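Local coordinates for protein Ent-copalyl diphosphate synthase (Streptomyces platensis, PDB 5BP8) that is a largely helical protein of the terpene synthase kind, with a region related to the C-terminal domain of squalene-hopene cyclase, at residues G302-T310 with F332-F341. Numbering follows the deposited sequence.
Sequences GLPSDSDDT and FRRDGYFSCF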
ATOM      1  N   GLY A 302     -16.100   1.457  -1.337  1.00 21.85           N
ATOM      2  CA  GLY A 302     -15.897   0.587  -2.505  1.00 22.19           C
ATOM      3  C   GLY A 302     -14.982  -0.603  -2.290  1.00 22.36           C
ATOM      4  O   GLY A 302     -14.798  -1.423  -3.202  1.00 22.28           O
ATOM      5  N   LEU A 303     -14.411  -0.687  -1.087  1.00 22.63           N
ATOM      6  CA  LEU A 303     -13.580  -1.807  -0.644  1.00 21.65           C
ATOM      7  C   LEU A 303     -14.253  -2.524   0.558  1.00 22.33           C
ATOM      8  O   LEU A 303     -15.083  -1.935   1.242  1.00 20.86           O
ATOM      9  CB  LEU A 303     -12.202  -1.299  -0.233  1.00 21.46           C
ATOM     10  CG  LEU A 303     -11.283  -0.786  -1.359  1.00 21.44           C
ATOM     11  CD1 LEU A 303     -10.142   0.018  -0.794  1.00 21.54           C
ATOM     12  CD2 LEU A 303     -10.729  -1.931  -2.191  1.00 21.18           C
ATOM     13  N   PRO A 304     -13.920  -3.798   0.791  1.00 22.31           N
ATOM     14  CA  PRO A 304     -14.509  -4.501   1.935  1.00 22.17           C
ATOM     15  C   PRO A 304     -13.859  -4.047   3.217  1.00 20.68           C
ATOM     16  O   PRO A 304     -12.684  -3.661   3.222  1.00 19.86           O
ATOM     17  CB  PRO A 304     -14.174  -5.985   1.659  1.00 23.91           C
ATOM     18  CG  PRO A 304     -13.013  -5.966   0.736  1.00 22.91           C
ATOM     19  CD  PRO A 304     -13.079  -4.689  -0.035  1.00 23.70           C
ATOM     20  N   SER A 305     -14.616  -4.103   4.305  1.00 20.65           N
ATOM     21  CA  SER A 305     -14.126  -3.708   5.617  1.00 22.07           C
ATOM     22  C   SER A 305     -13.011  -4.613   6.073  1.00 21.18           C
ATOM     23  O   SER A 305     -12.971  -5.801   5.710  1.00 21.98           O
ATOM     24  CB  SER A 305     -15.279  -3.722   6.630  1.00 24.86           C
ATOM     25  OG  SER A 305     -16.178  -2.655   6.296  1.00 28.83           O
ATOM     26  N   ASP A 306     -12.079  -4.057   6.842  1.00 19.92           N
ATOM     27  CA  ASP A 306     -11.004  -4.837   7.410  1.00 19.61           C
ATOM     28  C   ASP A 306     -10.702  -4.328   8.793  1.00 18.69           C
ATOM     29  O   ASP A 306     -10.937  -3.164   9.103  1.00 19.40           O
ATOM     30  CB  ASP A 306      -9.727  -4.804   6.534  1.00 19.90           C
ATOM     31  CG  ASP A 306      -9.027  -3.472   6.582  1.00 19.75           C
ATOM     32  OD1 ASP A 306      -9.340  -2.585   5.755  1.00 20.25           O
ATOM     33  OD2 ASP A 306      -8.145  -3.320   7.448  1.00 19.50           O
ATOM     34  N   SER A 307     -10.138  -5.184   9.629  1.00 19.70           N
ATOM     35  CA  SER A 307      -9.959  -4.815  11.021  1.00 20.14           C
ATOM     36  C   SER A 307      -8.823  -3.825  11.269  1.00 20.61           C
ATOM     37  O   SER A 307      -8.825  -3.135  12.288  1.00 21.03           O
ATOM     38  CB  SER A 307      -9.762  -6.046  11.903  1.00 20.87           C
ATOM     39  OG  SER A 307      -8.570  -6.757  11.633  1.00 20.42           O
ATOM     40  N   ASP A 308      -7.849  -3.753  10.359  1.00 20.19           N
ATOM     41  CA  ASP A 308      -6.750  -2.815  10.547  1.00 20.33           C
ATOM     42  C   ASP A 308      -7.274  -1.400  10.398  1.00 19.07           C
ATOM     43  O   ASP A 308      -7.085  -0.562  11.290  1.00 19.58           O
ATOM     44  CB  ASP A 308      -5.610  -3.116   9.581  1.00 21.00           C
ATOM     45  CG  ASP A 308      -4.331  -2.345   9.897  1.00 23.04           C
ATOM     46  OD1 ASP A 308      -4.002  -2.171  11.106  1.00 22.82           O
ATOM     47  OD2 ASP A 308      -3.624  -1.959   8.904  1.00 22.08           O
ATOM     48  N   ASP A 309      -7.941  -1.119   9.272  1.00 19.18           N
ATOM     49  CA  ASP A 309      -8.545   0.157   9.072  1.00 18.90           C
ATOM     50  C   ASP A 309      -9.608   0.456  10.135  1.00 19.57           C
ATOM     51  O   ASP A 309      -9.689   1.591  10.624  1.00 19.05           O
ATOM     52  CB  ASP A 309      -9.160   0.253   7.675  1.00 19.32           C
ATOM     53  CG  ASP A 309      -8.106   0.364   6.602  1.00 20.77           C
ATOM     54  OD1 ASP A 309      -7.324   1.322   6.672  1.00 20.59           O
ATOM     55  OD2 ASP A 309      -8.038  -0.534   5.726  1.00 20.95           O
ATOM     56  N   THR A 310     -10.383  -0.560  10.500  1.00 19.99           N
ATOM     57  CA  THR A 310     -11.447  -0.375  11.501  1.00 20.06           C
ATOM     58  C   THR A 310     -10.820   0.046  12.838  1.00 20.56           C
ATOM     59  O   THR A 310     -11.267   1.021  13.450  1.00 20.71           O
ATOM     60  CB  THR A 310     -12.296  -1.656  11.662  1.00 21.04           C
ATOM     61  OG1 THR A 310     -12.979  -1.930  10.433  1.00 20.62           O
ATOM     62  CG2 THR A 310     -13.367  -1.482  12.752  1.00 22.32           C
ATOM     63  N   PHE A 332     -13.778 -10.178  13.868  1.00 26.95           N
ATOM     64  CA  PHE A 332     -12.466 -10.623  13.382  1.00 26.51           C
ATOM     65  C   PHE A 332     -11.670 -11.400  14.443  1.00 27.31           C
ATOM     66  O   PHE A 332     -10.483 -11.743  14.224  1.00 29.04           O
ATOM     67  CB  PHE A 332     -11.653  -9.400  12.938  1.00 24.97           C
ATOM     68  CG  PHE A 332     -12.296  -8.601  11.850  1.00 23.57           C
ATOM     69  CD1 PHE A 332     -12.032  -8.880  10.512  1.00 22.77           C
ATOM     70  CD2 PHE A 332     -13.148  -7.553  12.153  1.00 23.60           C
ATOM     71  CE1 PHE A 332     -12.617  -8.131   9.502  1.00 22.64           C
ATOM     72  CE2 PHE A 332     -13.741  -6.794  11.149  1.00 23.03           C
ATOM     73  CZ  PHE A 332     -13.480  -7.089   9.826  1.00 22.86           C
ATOM     74  N   ARG A 333     -12.291 -11.692  15.591  1.00 29.10           N
ATOM     75  CA  ARG A 333     -11.608 -12.457  16.633  1.00 30.29           C
ATOM     76  C   ARG A 333     -11.389 -13.887  16.162  1.00 29.85           C
ATOM     77  O   ARG A 333     -12.293 -14.508  15.619  1.00 28.98           O
ATOM     78  CB  ARG A 333     -12.414 -12.439  17.947  1.00 35.00           C
ATOM     79  CG  ARG A 333     -11.693 -13.100  19.123  1.00 40.69           C
ATOM     80  CD  ARG A 333     -12.668 -13.798  20.066  1.00 48.62           C
ATOM     81  NE  ARG A 333     -13.410 -12.855  20.908  1.00 54.23           N
ATOM     82  CZ  ARG A 333     -14.733 -12.641  20.872  1.00 58.64           C
ATOM     83  NH1 ARG A 333     -15.533 -13.299  20.029  1.00 61.92           N
ATOM     84  NH2 ARG A 333     -15.267 -11.752  21.703  1.00 56.48           N
ATOM     85  N   ARG A 334     -10.181 -14.404  16.370  1.00 29.36           N
ATOM     86  CA  ARG A 334      -9.854 -15.784  16.048  1.00 31.44           C
ATOM     87  C   ARG A 334      -9.218 -16.402  17.290  1.00 32.66           C
ATOM     88  O   ARG A 334      -9.221 -15.780  18.363  1.00 33.09           O
ATOM     89  CB  ARG A 334      -8.907 -15.841  14.841  1.00 30.72           C
ATOM     90  CG  ARG A 334      -9.471 -15.141  13.592  1.00 31.10           C
ATOM     91  CD  ARG A 334     -10.693 -15.887  13.046  1.00 31.47           C
ATOM     92  NE  ARG A 334     -11.294 -15.261  11.874  1.00 30.57           N
ATOM     93  CZ  ARG A 334     -12.381 -14.487  11.881  1.00 31.76           C
ATOM     94  NH1 ARG A 334     -13.024 -14.198  13.003  1.00 31.67           N
ATOM     95  NH2 ARG A 334     -12.825 -13.970  10.746  1.00 32.80           N
ATOM     96  N   ASP A 335      -8.682 -17.610  17.150  1.00 35.99           N
ATOM     97  CA  ASP A 335      -8.050 -18.323  18.281  1.00 38.07           C
ATOM     98  C   ASP A 335      -6.617 -17.845  18.560  1.00 36.43           C
ATOM     99  O   ASP A 335      -5.666 -18.317  17.969  1.00 38.09           O
ATOM    100  CB  ASP A 335      -8.054 -19.831  18.026  1.00 41.76           C
ATOM    101  CG  ASP A 335      -7.640 -20.643  19.256  1.00 47.05           C
ATOM    102  OD1 ASP A 335      -7.734 -20.135  20.393  1.00 48.86           O
ATOM    103  OD2 ASP A 335      -7.221 -21.799  19.077  1.00 52.33           O
ATOM    104  N   GLY A 336      -6.499 -16.903  19.482  1.00 34.17           N
ATOM    105  CA  GLY A 336      -5.217 -16.349  19.934  1.00 35.19           C
ATOM    106  C   GLY A 336      -4.844 -14.974  19.385  1.00 33.82           C
ATOM    107  O   GLY A 336      -3.848 -14.384  19.806  1.00 35.01           O
ATOM    108  N   TYR A 337      -5.650 -14.453  18.459  1.00 32.86           N
ATOM    109  CA  TYR A 337      -5.285 -13.242  17.703  1.00 29.80           C
ATOM    110  C   TYR A 337      -6.494 -12.797  16.879  1.00 29.13           C
ATOM    111  O   TYR A 337      -7.523 -13.448  16.898  1.00 27.62           O
ATOM    112  CB  TYR A 337      -4.080 -13.546  16.781  1.00 30.71           C
ATOM    113  CG  TYR A 337      -4.478 -14.386  15.605  1.00 31.43           C
ATOM    114  CD1 TYR A 337      -4.721 -15.743  15.752  1.00 35.11           C
ATOM    115  CD2 TYR A 337      -4.696 -13.812  14.348  1.00 31.09           C
ATOM    116  CE1 TYR A 337      -5.163 -16.507  14.687  1.00 36.20           C
ATOM    117  CE2 TYR A 337      -5.140 -14.572  13.282  1.00 32.61           C
ATOM    118  CZ  TYR A 337      -5.364 -15.920  13.456  1.00 35.71           C
ATOM    119  OH  TYR A 337      -5.798 -16.701  12.413  1.00 37.57           O
ATOM    120  N   PHE A 338      -6.353 -11.695  16.135  1.00 25.94           N
ATOM    121  CA  PHE A 338      -7.417 -11.196  15.281  1.00 25.98           C
ATOM    122  C   PHE A 338      -7.016 -11.275  13.823  1.00 25.14           C
ATOM    123  O   PHE A 338      -5.863 -10.990  13.490  1.00 23.17           O
ATOM    124  CB  PHE A 338      -7.735  -9.740  15.626  1.00 25.72           C
ATOM    125  CG  PHE A 338      -8.579  -9.582  16.864  1.00 26.20           C
ATOM    126  CD1 PHE A 338      -8.042  -9.853  18.132  1.00 25.81           C
ATOM    127  CD2 PHE A 338      -9.888  -9.163  16.769  1.00 25.62           C
ATOM    128  CE1 PHE A 338      -8.820  -9.716  19.265  1.00 27.12           C
ATOM    129  CE2 PHE A 338     -10.680  -9.040  17.905  1.00 26.81           C
ATOM    130  CZ  PHE A 338     -10.141  -9.315  19.147  1.00 26.24           C
ATOM    131  N   SER A 339      -7.953 -11.637  12.961  1.00 25.31           N
ATOM    132  CA  SER A 339      -7.687 -11.588  11.520  1.00 24.67           C
ATOM    133  C   SER A 339      -7.890 -10.167  11.002  1.00 24.35           C
ATOM    134  O   SER A 339      -8.536  -9.352  11.651  1.00 23.39           O
ATOM    135  CB  SER A 339      -8.591 -12.529  10.740  1.00 26.08           C
ATOM    136  OG  SER A 339      -9.940 -12.119  10.863  1.00 28.28           O
ATOM    137  N   CYS A 340      -7.338  -9.882   9.821  1.00 23.06           N
ATOM    138  CA  CYS A 340      -7.455  -8.548   9.223  1.00 22.49           C
ATOM    139  C   CYS A 340      -8.673  -8.492   8.307  1.00 22.97           C
ATOM    140  O   CYS A 340      -9.534  -7.590   8.411  1.00 21.61           O
ATOM    141  CB  CYS A 340      -6.179  -8.170   8.456  1.00 22.27           C
ATOM    142  SG  CYS A 340      -6.234  -6.461   7.840  1.00 22.73           S
ATOM    143  N   PHE A 341      -8.779  -9.495   7.439  1.00 23.59           N
ATOM    144  CA  PHE A 341      -9.997  -9.719   6.675  1.00 24.85           C
ATOM    145  C   PHE A 341     -10.684 -10.931   7.272  1.00 25.96           C
ATOM    146  O   PHE A 341     -10.135 -11.615   8.160  1.00 26.54           O
ATOM    147  CB  PHE A 341      -9.693  -9.870   5.187  1.00 25.14           C
ATOM    148  CG  PHE A 341      -9.346  -8.578   4.516  1.00 26.18           C
ATOM    149  CD1 PHE A 341      -8.041  -8.082   4.550  1.00 26.76           C
ATOM    150  CD2 PHE A 341     -10.317  -7.833   3.862  1.00 26.11           C
ATOM    151  CE1 PHE A 341      -7.726  -6.882   3.946  1.00 27.21           C
ATOM    152  CE2 PHE A 341     -10.003  -6.628   3.263  1.00 26.15           C
ATOM    153  CZ  PHE A 341      -8.706  -6.160   3.279  1.00 27.08           C
TER
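Two phenylalanine rings of the loop 332-341 receive consecutive residues at the start of helix 307-319. Over one face of Phe332 lies Ser307 CB, 3.8 Å from the ring centroid, while Ser305 O comes to the ring edge. Phe341 takes Asp306 CB over a face in the same manner, 3.7 Å from its centroid, and Pro304 CG makes an apolar contact at its edge, at CE2. The two face contacts are CH-pi: the beta carbons lie on the rings while Ser307 OG and Asp306 OD2 make hydrogen bonds.

Between the rings the backbones join, as Ser307 N donates to Cys340 O at 2.8 Å, nearly straight (167°) and on a lone pair in the carbonyl plane. With OG held between its backbone N and carbonyl carbon (chi1 65°), Ser307 also donates from OG to Ser339 O at 2.6 Å, so one residue grips two successive carbonyls. Cys340 SG rests against Asp308 CB, 3.8 Å away.

Asp306 is the N-cap: its OD2 accepts from Asp309 N at 2.9 Å, met from above the carboxylate plane. Its carbonyl O receives both N and OG1 of Thr310, tying down the first turn.

The contact thus exemplifies how, in a largely helical fold, a capped helix start is pinned to an inter-helix loop, here the one before helix 349-365. Ser307, Asp308 and Cys340 all touch Thr351 of that helix, and Asp308 OD1 is hydrogen-bonded to its His354 ND1; helix 260-274 brings Trp266 against Asp308 and Asp309.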